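Local coordinates for SGNH hydrolase-type esterase domain-containing protein (Slackia heliotrinireducens DSM 20476, PDB 4S1P) that is of uncharacterized function but probably acts as an esterase or acylhydrolase of the SGNH (GDSL-like) hydrolase family, at residues Ala150-Arg153 with Glu159-Ala162. Residues are numbered along the deposited sequence; the frame is centred on the assembly and turned at random.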
loop_
_atom_site.group_PDB
_atom_site.type_symbol
_atom_site.label_atom_id
_atom_site.label_comp_id
_atom_site.label_asym_id
_atom_site.label_seq_id
_atom_site.Cartn_x
_atom_site.Cartn_y
_atom_site.Cartn_z
ATOM N N ALA A 150 3.049 -10.246 -6.951
ATOM C CA ALA A 150 2.930 -11.557 -7.617
ATOM C C ALA A 150 2.365 -11.436 -9.051
ATOM O O ALA A 150 3.032 -11.881 -9.997
ATOM C CB ALA A 150 2.127 -12.535 -6.757
ATOM N N PRO A 151 1.195 -10.792 -9.220
ATOM C CA PRO A 151 0.717 -10.674 -10.600
ATOM C C PRO A 151 1.520 -9.711 -11.453
ATOM O O PRO A 151 1.539 -9.847 -12.680
ATOM C CB PRO A 151 -0.734 -10.250 -10.441
ATOM C CG PRO A 151 -0.836 -9.640 -9.048
ATOM C CD PRO A 151 0.144 -10.460 -8.231
ATOM N N PHE A 152 2.210 -8.752 -10.844
ATOM C CA PHE A 152 3.175 -7.956 -11.614
ATOM C C PHE A 152 4.250 -8.849 -12.227
ATOM O O PHE A 152 4.596 -8.674 -13.372
ATOM C CB PHE A 152 3.858 -6.847 -10.765
ATOM C CG PHE A 152 3.270 -5.488 -10.974
ATOM C CD1 PHE A 152 1.935 -5.230 -10.688
ATOM C CD2 PHE A 152 4.061 -4.447 -11.473
ATOM C CE1 PHE A 152 1.404 -3.974 -10.873
ATOM C CE2 PHE A 152 3.519 -3.175 -11.643
ATOM C CZ PHE A 152 2.210 -2.954 -11.342
ATOM N N ARG A 153 4.781 -9.788 -11.439
ATOM C CA ARG A 153 5.815 -10.700 -11.897
ATOM C C ARG A 153 5.260 -11.632 -12.991
ATOM O O ARG A 153 5.955 -11.921 -13.964
ATOM C CB ARG A 153 6.346 -11.516 -10.703
ATOM C CG ARG A 153 7.337 -12.643 -10.993
ATOM C CD ARG A 153 8.737 -12.251 -10.641
ATOM N NE ARG A 153 9.726 -13.178 -11.180
ATOM C CZ ARG A 153 11.019 -13.122 -10.871
ATOM N NH1 ARG A 153 11.469 -12.194 -10.025
ATOM N NH2 ARG A 153 11.858 -14.016 -11.390
ATOM N N GLU A 159 3.173 -3.556 -19.974
ATOM C CA GLU A 159 1.759 -3.264 -19.743
ATOM C C GLU A 159 1.558 -2.595 -18.387
ATOM O O GLU A 159 0.767 -1.657 -18.273
ATOM C CB GLU A 159 0.928 -4.548 -19.795
ATOM C CG GLU A 159 -0.556 -4.324 -19.579
ATOM C CD GLU A 159 -1.409 -5.571 -19.732
ATOM O OE1 GLU A 159 -0.870 -6.680 -19.935
ATOM O OE2 GLU A 159 -2.646 -5.432 -19.656
ATOM N N LEU A 160 2.280 -3.100 -17.363
ATOM C CA LEU A 160 1.918 -2.766 -15.985
ATOM C C LEU A 160 2.624 -1.567 -15.337
ATOM O O LEU A 160 2.078 -0.949 -14.409
ATOM C CB LEU A 160 2.065 -4.014 -15.095
ATOM C CG LEU A 160 1.197 -5.191 -15.521
ATOM C CD1 LEU A 160 1.533 -6.425 -14.694
ATOM C CD2 LEU A 160 -0.282 -4.839 -15.457
ATOM N N TYR A 161 3.825 -1.251 -15.810
ATOM C CA TYR A 161 4.576 -0.131 -15.307
ATOM C C TYR A 161 4.359 1.127 -16.135
ATOM O O TYR A 161 4.286 1.064 -17.387
ATOM C CB TYR A 161 6.073 -0.435 -15.328
ATOM C CG TYR A 161 6.580 -1.419 -14.284
ATOM C CD1 TYR A 161 6.918 -0.994 -13.025
ATOM C CD2 TYR A 161 6.767 -2.773 -14.583
ATOM C CE1 TYR A 161 7.382 -1.886 -12.081
ATOM C CE2 TYR A 161 7.233 -3.667 -13.652
ATOM C CZ TYR A 161 7.562 -3.220 -12.409
ATOM O OH TYR A 161 8.041 -4.148 -11.526
ATOM N N ALA A 162 4.399 2.269 -15.453
ATOM C CA ALA A 162 4.582 3.578 -16.084
ATOM C C ALA A 162 6.005 3.672 -16.646
ATOM O O ALA A 162 6.861 2.826 -16.387
ATOM C CB ALA A 162 4.303 4.728 -15.111
#
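Phe152, in the short helix 149-154, meets Leu160 and Tyr161 at the end of the next helix, 157-160, and its ring is held on two sides by these consecutive residues. Leu160 CB sits over one ring face in a CH-pi contact, 4.0 Å from the centroid of the Phe152 ring and 18° off its normal, displaced toward the rim formed by CE2 and CZ. With CG of Leu160 anti to its carbonyl carbon (chi1 -60°), the CG end of the side chain runs back toward helix 149-154, where Leu160 CD1 comes within 3.8 Å of Phe152 CA and also touches Pro151 O. The main-chain carbonyl of Leu160 reaches the ring as well, its O lying 3.7 Å from Phe152 CZ.

Tyr161, the first residue to leave helical geometry, takes the ring edge. The CD2–CE2 side of Phe152 points at the tyrosine face in a T-shaped pair, the planes at 90° and the ring centroids 5.2 Å apart; Phe152 CE2 stands over the centre of the phenol, while CD2 approaches Tyr161 CZ to 3.8 Å. No hydrogen bond joins the two segments; the contact is largely apolar and aromatic. The phenol is tethered separately, through a hydrogen bond between Tyr161 OH and Pro108 O.

Trp107 extends the cluster, stacking with Phe152 and meeting the Tyr161 ring roughly perpendicularly. Tyr161 lies near, without touching, Ser12, Asp164 and His167, whose geometry is consistent with a catalytic triad. The contact packs together helices 149-154 and 157-160, which follow edge strand 144-147 of the parallel sheet in this α/β SGNH-hydrolase fold, while helix 170-184 packs against Pro151 and Phe152 through Leu175.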